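Local coordinates for cupin domain protein (Microcystis aeruginosa DIANCHI905, PDB 5ZBF) that binds an iron(II) ion and 4-hydroxyphenylpyruvic acid and probably acts as a cupin isomerase in making the Choi moiety of aeruginosins, at residues E47-M52 with H84-P89; L60-V65 with H76-N81; E173-C176 with G180-Y183. All coordinates share one frame; numbering follows the deposited sequence.

Interaction 1: E47-M52 with H84-P89; sequences ESQIGM and HGFVNP. With FE2 (Fe (II) ion), chain C; ENO (3-(4-hydroxy-phenyl)pyruvic acid), chain B.
His84 NE2 and the amide end of Gln49 meet on one iron(II) ion, which His84 NE2 binds at 2.1 Å. This is the metal centre of a cupin barrel, where ligands from separate strands converge inside the domain; the amide end of Gln49 supplies another ligand, and His43 and His45 complete the protein's share. With its CG anti to the backbone N (chi1 179°) and the chain extended beyond, Gln49 stretches straight from its strand to the ion. On the other strand the His84 ring is held in rotation by a hydrogen bond from ND1 to Val82 O, which keeps NE2 aimed at the iron. The 2-oxo acid chelates the same ion through its keto oxygen O4, 2.1 Å away, and its carboxylate oxygen O1, giving six donor atoms in all. Phe86 touches the phenyl part of the ligand, CD2 lying 3.9 Å from the ligand atom C5. Replacing Phe86 with an alanine would probably open a gap beside that phenyl ring and leave it freer to turn about the chelated end. The keto oxygen O4 itself lies in the plane of the Phe86 ring, at its edge, 3.8 Å from CE2.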
loop_
_atom_site.group_PDB
_atom_site.type_symbol
_atom_site.label_atom_id
_atom_site.label_comp_id
_atom_site.label_asym_id
_atom_site.label_seq_id
_atom_site.Cartn_x
_atom_site.Cartn_y
_atom_site.Cartn_z
ATOM N N GLU A 47 0.945 16.737 1.483
ATOM C CA GLU A 47 0.335 15.457 1.129
ATOM C C GLU A 47 -0.072 14.702 2.386
ATOM O O GLU A 47 0.687 14.643 3.369
ATOM C CB GLU A 47 1.283 14.588 0.305
ATOM C CG GLU A 47 1.635 15.159 -1.067
ATOM C CD GLU A 47 2.765 16.176 -1.047
ATOM O OE1 GLU A 47 3.398 16.379 0.016
ATOM O OE2 GLU A 47 3.025 16.777 -2.110
ATOM N N SER A 48 -1.280 14.146 2.352
ATOM C CA SER A 48 -1.701 13.148 3.326
ATOM C C SER A 48 -0.970 11.852 3.043
ATOM O O SER A 48 -0.615 11.566 1.892
ATOM C CB SER A 48 -3.202 12.901 3.233
ATOM O OG SER A 48 -3.927 14.085 3.488
ATOM N N GLN A 49 -0.768 11.065 4.091
ATOM C CA GLN A 49 0.060 9.871 4.006
ATOM C C GLN A 49 -0.531 8.727 4.810
ATOM O O GLN A 49 -1.029 8.916 5.926
ATOM C CB GLN A 49 1.461 10.199 4.520
ATOM C CG GLN A 49 2.450 9.045 4.522
ATOM C CD GLN A 49 3.773 9.430 5.147
ATOM O OE1 GLN A 49 4.272 8.768 6.062
ATOM N NE2 GLN A 49 4.340 10.519 4.663
ATOM N N ILE A 50 -0.467 7.541 4.220
ATOM C CA ILE A 50 -0.796 6.297 4.897
ATOM C C ILE A 50 0.271 5.279 4.552
ATOM O O ILE A 50 0.955 5.423 3.544
ATOM C CB ILE A 50 -2.165 5.733 4.455
ATOM C CG1 ILE A 50 -2.212 5.520 2.932
ATOM C CG2 ILE A 50 -3.282 6.674 4.889
ATOM C CD1 ILE A 50 -3.490 4.891 2.423
ATOM N N GLY A 51 0.387 4.234 5.360
ATOM C CA GLY A 51 1.321 3.167 5.053
ATOM C C GLY A 51 1.259 2.000 6.001
ATOM O O GLY A 51 0.566 2.054 7.004
ATOM N N MET A 52 2.000 0.946 5.660
ATOM C CA MET A 52 2.032 -0.278 6.457
ATOM C C MET A 52 3.427 -0.850 6.424
ATOM O O MET A 52 4.161 -0.669 5.451
ATOM C CB MET A 52 1.111 -1.347 5.884
ATOM C CG MET A 52 -0.334 -0.955 5.702
ATOM S SD MET A 52 -1.247 -2.429 5.197
ATOM C CE MET A 52 -0.827 -3.562 6.525
ATOM N N HIS A 84 4.921 13.948 11.650
ATOM C CA HIS A 84 5.086 12.518 11.896
ATOM C C HIS A 84 6.529 12.098 11.736
ATOM O O HIS A 84 7.238 12.571 10.840
ATOM C CB HIS A 84 4.180 11.697 10.991
ATOM C CG HIS A 84 4.379 11.954 9.531
ATOM N ND1 HIS A 84 3.842 13.047 8.890
ATOM C CD2 HIS A 84 5.023 11.237 8.580
ATOM C CE1 HIS A 84 4.164 13.003 7.610
ATOM N NE2 HIS A 84 4.882 11.914 7.400
ATOM N N GLY A 85 6.954 11.200 12.620
ATOM C CA GLY A 85 8.300 10.624 12.578
ATOM C C GLY A 85 8.218 9.154 12.925
ATOM O O GLY A 85 7.140 8.653 13.251
ATOM N N PHE A 86 9.362 8.469 12.866
ATOM C CA PHE A 86 9.423 7.032 13.095
ATOM C C PHE A 86 10.716 6.606 13.778
ATOM O O PHE A 86 11.759 7.247 13.624
ATOM C CB PHE A 86 9.332 6.264 11.766
ATOM C CG PHE A 86 8.083 6.550 10.974
ATOM C CD1 PHE A 86 6.911 5.843 11.211
ATOM C CD2 PHE A 86 8.095 7.503 9.957
ATOM C CE1 PHE A 86 5.769 6.102 10.471
ATOM C CE2 PHE A 86 6.958 7.765 9.210
ATOM C CZ PHE A 86 5.792 7.059 9.467
ATOM N N VAL A 87 10.635 5.514 14.526
ATOM C CA VAL A 87 11.814 4.773 14.948
ATOM C C VAL A 87 11.636 3.320 14.525
ATOM O O VAL A 87 10.565 2.746 14.686
ATOM C CB VAL A 87 12.012 4.823 16.478
ATOM C CG1 VAL A 87 13.082 3.828 16.930
ATOM C CG2 VAL A 87 12.347 6.245 16.919
ATOM N N ASN A 88 12.683 2.734 13.972
ATOM C CA ASN A 88 12.728 1.290 13.783
ATOM C C ASN A 88 13.264 0.669 15.079
ATOM O O ASN A 88 14.458 0.822 15.387
ATOM C CB ASN A 88 13.610 0.932 12.594
ATOM C CG ASN A 88 13.749 -0.571 12.399
ATOM O OD1 ASN A 88 13.154 -1.361 13.131
ATOM N ND2 ASN A 88 14.546 -0.967 11.422
ATOM N N PRO A 89 12.398 -0.030 15.841
ATOM C CA PRO A 89 12.800 -0.568 17.146
ATOM C C PRO A 89 13.636 -1.854 17.068
ATOM O O PRO A 89 14.093 -2.348 18.109
ATOM C CB PRO A 89 11.453 -0.876 17.810
ATOM C CG PRO A 89 10.601 -1.285 16.665
ATOM C CD PRO A 89 10.985 -0.371 15.537
HETATM FE FE FE2 C . 5.887 11.708 5.512
HETATM O O4 ENO B . 6.816 9.907 6.102
HETATM C C9 ENO B . 11.156 9.781 5.971
HETATM C C8 ENO B . 12.072 10.616 6.611
HETATM C C7 ENO B . 11.719 11.277 7.789
HETATM C C6 ENO B . 10.446 11.095 8.323
HETATM C C5 ENO B . 9.531 10.260 7.683
HETATM C C4 ENO B . 9.880 9.598 6.507
HETATM O O3 ENO B . 12.609 12.098 8.418
HETATM C C3 ENO B . 8.861 8.704 5.825
HETATM C C2 ENO B . 7.728 9.591 5.332
HETATM C C1 ENO B . 7.726 10.103 3.958
HETATM O O2 ENO B . 8.454 9.582 3.072
HETATM O O1 ENO B . 6.980 11.076 3.700
#

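Interaction 2: L60-V65 with H76-N81; sequences LYIKDV and HVADAN
Leu60 and Ile62 push their ends against the strand of His76 and Ala78, and here the contact is close and buried. The Leu60 side chain crosses that of His76 at about a right angle, its CD2 branch resting 3.8 Å from His76 CB, so the leucine meets the root of the histidine and not its ring. That ring is occupied otherwise: it packs edge-to-face with Phe86, and its NE2 lies beside the Gln49 amide, probably as a hydrogen-bond partner. Two residues along, Ile62 holds CG1 anti to its backbone N (chi1 -163°); with the chain extended beyond, this carries CD1 across to the facing strand. There Ile62 CD1 sits 3.6 Å from Val77 O and also touches the methyl group of Ala78, at 4.1 Å from CB. No hydrogen bond joins the two segments, because strands 60-62 and 76-78 belong to different sheets of the cupin barrel and face each other through side chains; their axes pass 9.3 Å apart at an angle of 29°. Beyond Ile62 the packing gives way to solvent. The chain reverses in a type I' turn from Ile62 to Val65, closed by Val65 N donating to Ile62 O at 3.0 Å, with Lys63 and Asp64 at its exposed corner. Lys63 NZ stays 5.8 Å from Asp79 OD2, too far for a direct salt bridge, and a water spans the interval. It accepts from Lys63 NZ at 2.9 Å and donates to Asp79 OD2, while Asp79 OD1 is hydrogen-bonded to Ser108 OG.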
loop_
_atom_site.group_PDB
_atom_site.type_symbol
_atom_site.label_atom_id
_atom_site.label_comp_id
_atom_site.label_asym_id
_atom_site.label_seq_id
_atom_site.Cartn_x
_atom_site.Cartn_y
_atom_site.Cartn_z
ATOM N N LEU A 60 5.548 4.704 15.331
ATOM C CA LEU A 60 5.037 5.967 14.809
ATOM C C LEU A 60 5.003 7.046 15.911
ATOM O O LEU A 60 4.436 6.843 16.986
ATOM C CB LEU A 60 3.625 5.753 14.244
ATOM C CG LEU A 60 2.815 6.995 13.854
ATOM C CD1 LEU A 60 3.396 7.649 12.619
ATOM C CD2 LEU A 60 1.360 6.618 13.615
ATOM N N TYR A 61 5.607 8.192 15.610
ATOM C CA TYR A 61 5.608 9.369 16.475
ATOM C C TYR A 61 4.701 10.395 15.820
ATOM O O TYR A 61 5.013 10.924 14.753
ATOM C CB TYR A 61 7.025 9.917 16.605
ATOM C CG TYR A 61 7.907 9.091 17.511
ATOM C CD1 TYR A 61 8.360 9.594 18.723
ATOM C CD2 TYR A 61 8.295 7.805 17.149
ATOM C CE1 TYR A 61 9.176 8.837 19.558
ATOM C CE2 TYR A 61 9.107 7.041 17.970
ATOM C CZ TYR A 61 9.544 7.557 19.171
ATOM O OH TYR A 61 10.351 6.793 19.987
ATOM N N ILE A 62 3.563 10.648 16.453
ATOM C CA ILE A 62 2.533 11.511 15.880
ATOM C C ILE A 62 1.641 12.029 17.008
ATOM O O ILE A 62 1.363 11.302 17.956
ATOM C CB ILE A 62 1.719 10.745 14.804
ATOM C CG1 ILE A 62 0.941 11.707 13.906
ATOM C CG2 ILE A 62 0.807 9.704 15.440
ATOM C CD1 ILE A 62 0.341 11.047 12.681
ATOM N N LYS A 63 1.230 13.291 16.927
ATOM C CA LYS A 63 0.376 13.899 17.958
ATOM C C LYS A 63 0.849 13.612 19.395
ATOM O O LYS A 63 0.058 13.193 20.246
ATOM C CB LYS A 63 -1.076 13.424 17.789
ATOM C CG LYS A 63 -1.614 13.592 16.379
ATOM C CD LYS A 63 -3.127 13.450 16.320
ATOM C CE LYS A 63 -3.625 13.603 14.889
ATOM N NZ LYS A 63 -5.083 13.320 14.745
ATOM N N ASP A 64 2.141 13.821 19.648
ATOM C CA ASP A 64 2.735 13.662 20.990
ATOM C C ASP A 64 2.543 12.277 21.631
ATOM O O ASP A 64 2.683 12.128 22.844
ATOM C CB ASP A 64 2.246 14.771 21.942
ATOM C CG ASP A 64 2.757 16.145 21.550
ATOM N N VAL A 65 2.251 11.261 20.820
ATOM C CA VAL A 65 2.179 9.880 21.305
ATOM C C VAL A 65 3.067 9.000 20.441
ATOM O O VAL A 65 3.507 9.410 19.367
ATOM C CB VAL A 65 0.736 9.329 21.322
ATOM C CG1 VAL A 65 -0.138 10.182 22.234
ATOM C CG2 VAL A 65 0.136 9.272 19.922
ATOM N N HIS A 76 -0.589 3.278 9.393
ATOM C CA HIS A 76 -0.420 4.613 9.978
ATOM C C HIS A 76 -1.130 5.613 9.079
ATOM O O HIS A 76 -1.195 5.423 7.862
ATOM C CB HIS A 76 1.064 4.981 10.208
ATOM C CG HIS A 76 1.812 5.368 8.968
ATOM N ND1 HIS A 76 2.601 4.483 8.275
ATOM C CD2 HIS A 76 1.905 6.550 8.311
ATOM C CE1 HIS A 76 3.147 5.095 7.238
ATOM N NE2 HIS A 76 2.735 6.351 7.234
ATOM N N VAL A 77 -1.669 6.672 9.685
ATOM C CA VAL A 77 -2.428 7.684 8.957
ATOM C C VAL A 77 -1.966 9.066 9.424
ATOM O O VAL A 77 -2.154 9.433 10.587
ATOM C CB VAL A 77 -3.950 7.524 9.193
ATOM C CG1 VAL A 77 -4.748 8.506 8.341
ATOM C CG2 VAL A 77 -4.404 6.094 8.908
ATOM N N ALA A 78 -1.333 9.811 8.520
ATOM C CA ALA A 78 -0.867 11.171 8.810
ATOM C C ALA A 78 -1.566 12.132 7.858
ATOM O O ALA A 78 -1.222 12.204 6.672
ATOM C CB ALA A 78 0.640 11.257 8.639
ATOM N N ASP A 79 -2.562 12.857 8.371
ATOM C CA ASP A 79 -3.284 13.825 7.549
ATOM C C ASP A 79 -2.386 15.000 7.156
ATOM O O ASP A 79 -1.253 15.086 7.613
ATOM C CB ASP A 79 -4.533 14.309 8.283
ATOM C CG ASP A 79 -5.642 13.249 8.318
ATOM O OD1 ASP A 79 -5.578 12.236 7.576
ATOM O OD2 ASP A 79 -6.585 13.437 9.096
ATOM N N ALA A 80 -2.906 15.890 6.310
ATOM C CA ALA A 80 -2.118 16.979 5.722
ATOM C C ALA A 80 -1.398 17.792 6.785
ATOM O O ALA A 80 -2.020 18.233 7.752
ATOM C CB ALA A 80 -3.013 17.888 4.888
ATOM N N ASN A 81 -0.084 17.960 6.610
ATOM C CA ASN A 81 0.758 18.762 7.510
ATOM C C ASN A 81 0.782 18.330 8.977
ATOM O O ASN A 81 1.191 19.106 9.845
ATOM C CB ASN A 81 0.384 20.248 7.397
ATOM C CG ASN A 81 0.646 20.796 6.014
ATOM O OD1 ASN A 81 -0.279 21.197 5.313
ATOM N ND2 ASN A 81 1.915 20.783 5.599
HETATM O O HOH W 1 -5.845 12.542 12.096
#

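Interaction 3: E173-C176 with G180-Y183; sequences EEQC and GQIY
Gln175 and Gln181 bring the nitrogen corners of their amides together at the protein surface, the side chains crossing obliquely, with NE2 of Gln175 3.7 Å from NE2 of Gln181. Two amide nitrogens at this separation form no hydrogen bond, and the meeting is one of simple contact, the amide planes tilted 31° to each other. The two side chains reach it differently. Gln175 has an unusual first torsion (chi1 -96°), away from any staggered position, and then runs out fully extended; it also packs against Phe5, which lies in a loop near the start of the chain. Gln181 is conventional: CG stands anti to its own carbonyl carbon (chi1 -56°), and the chain beyond is likewise extended, bringing its amide up to the backbone of Cys176. Its OE1 lies 3.6 Å from Cys176 O, an approach of two acceptors; the true partner of that oxygen is the backbone N of Glu178, whose hydrogen bond fixes how the amide is turned. Cys176 contributes only its main chain, since its side chain points away and packs on Glu167. The contact thus spans the short connection between the two sheets of the second cupin domain: Gln175 pairs through its backbone with Ile168 of strand 166-170, whereas Tyr183 pairs with Gly159 of strand 156-161, and Ile182 is buried against Phe22, Cys24, Ile158 and Phe160.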
loop_
_atom_site.group_PDB
_atom_site.type_symbol
_atom_site.label_atom_id
_atom_site.label_comp_id
_atom_site.label_asym_id
_atom_site.label_seq_id
_atom_site.Cartn_x
_atom_site.Cartn_y
_atom_site.Cartn_z
ATOM N N GLU A 173 -3.558 -4.018 -21.685
ATOM C CA GLU A 173 -2.156 -4.240 -21.339
ATOM C C GLU A 173 -2.072 -5.377 -20.309
ATOM O O GLU A 173 -2.892 -5.429 -19.401
ATOM C CB GLU A 173 -1.590 -2.945 -20.736
ATOM C CG GLU A 173 -0.134 -2.712 -21.031
ATOM C CD GLU A 173 0.402 -1.433 -20.417
ATOM O OE1 GLU A 173 -0.209 -0.357 -20.578
ATOM O OE2 GLU A 173 1.461 -1.504 -19.792
ATOM N N GLU A 174 -1.074 -6.257 -20.432
ATOM C CA GLU A 174 -0.912 -7.404 -19.534
ATOM C C GLU A 174 0.541 -7.592 -19.070
ATOM O O GLU A 174 1.466 -7.422 -19.851
ATOM C CB GLU A 174 -1.387 -8.670 -20.247
ATOM C CG GLU A 174 -1.759 -9.826 -19.331
ATOM C CD GLU A 174 -2.678 -10.819 -20.018
ATOM O OE1 GLU A 174 -3.687 -11.225 -19.407
ATOM O OE2 GLU A 174 -2.404 -11.174 -21.184
ATOM N N GLN A 175 0.717 -7.938 -17.794
ATOM C CA GLN A 175 2.025 -8.240 -17.218
ATOM C C GLN A 175 1.923 -9.262 -16.087
ATOM O O GLN A 175 0.903 -9.335 -15.394
ATOM C CB GLN A 175 2.639 -6.964 -16.642
ATOM C CG GLN A 175 3.598 -6.251 -17.574
ATOM C CD GLN A 175 4.361 -5.139 -16.882
ATOM O OE1 GLN A 175 4.401 -4.015 -17.367
ATOM N NE2 GLN A 175 4.969 -5.449 -15.738
ATOM N N CYS A 176 2.993 -10.036 -15.895
ATOM C CA CYS A 176 3.149 -10.851 -14.698
ATOM C C CYS A 176 3.843 -10.007 -13.643
ATOM O O CYS A 176 4.879 -9.399 -13.912
ATOM C CB CYS A 176 3.944 -12.125 -14.977
ATOM S SG CYS A 176 2.947 -13.386 -15.795
ATOM N N GLY A 180 7.824 -6.155 -5.566
ATOM C CA GLY A 180 8.701 -5.125 -6.110
ATOM C C GLY A 180 8.107 -4.316 -7.245
ATOM O O GLY A 180 8.654 -3.277 -7.624
ATOM N N GLN A 181 7.000 -4.810 -7.802
ATOM C CA GLN A 181 6.264 -4.148 -8.867
ATOM C C GLN A 181 4.882 -3.816 -8.339
ATOM O O GLN A 181 4.437 -4.405 -7.356
ATOM C CB GLN A 181 6.116 -5.069 -10.075
ATOM C CG GLN A 181 7.423 -5.596 -10.633
ATOM C CD GLN A 181 7.210 -6.648 -11.705
ATOM O OE1 GLN A 181 6.997 -7.815 -11.401
ATOM N NE2 GLN A 181 7.283 -6.240 -12.965
ATOM N N ILE A 182 4.214 -2.863 -8.975
ATOM C CA ILE A 182 2.800 -2.582 -8.688
ATOM C C ILE A 182 1.979 -2.490 -9.968
ATOM O O ILE A 182 2.516 -2.346 -11.071
ATOM C CB ILE A 182 2.590 -1.275 -7.870
ATOM C CG1 ILE A 182 2.799 -0.014 -8.734
ATOM C CG2 ILE A 182 3.487 -1.245 -6.641
ATOM C CD1 ILE A 182 2.614 1.278 -7.963
ATOM N N TYR A 183 0.661 -2.583 -9.813
ATOM C CA TYR A 183 -0.235 -2.166 -10.876
ATOM C C TYR A 183 -1.001 -0.937 -10.410
ATOM O O TYR A 183 -1.229 -0.741 -9.207
ATOM C CB TYR A 183 -1.185 -3.291 -11.333
ATOM C CG TYR A 183 -2.229 -3.693 -10.319
ATOM C CD1 TYR A 183 -3.413 -2.976 -10.181
ATOM C CD2 TYR A 183 -2.025 -4.778 -9.483
ATOM C CE1 TYR A 183 -4.367 -3.336 -9.231
ATOM C CE2 TYR A 183 -2.974 -5.159 -8.545
ATOM C CZ TYR A 183 -4.142 -4.435 -8.415
ATOM O OH TYR A 183 -5.067 -4.822 -7.471
#

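How the interactions relate
Interactions 1 and 2 are buried, their centres about 7 Å apart in the first cupin domain, and they share elements: segments 47-52 and 76-81 lie on neighbouring strands of one sheet, 84-89 and 60-65 on neighbouring strands of the other. Probable backbone hydrogen bonds, Gln49 O with Ala78 N and Gly85 O with Tyr61 N, tie them together, and interaction 2 nests within the chain loop that interaction 1 closes. One gathers metal ligands; the other is apolar packing that ends in a water-bridged, solvent-facing edge. Interaction 3 belongs to the second domain, its centre about 26 Å from that of interaction 1, and joins polar side chains loosely at the surface.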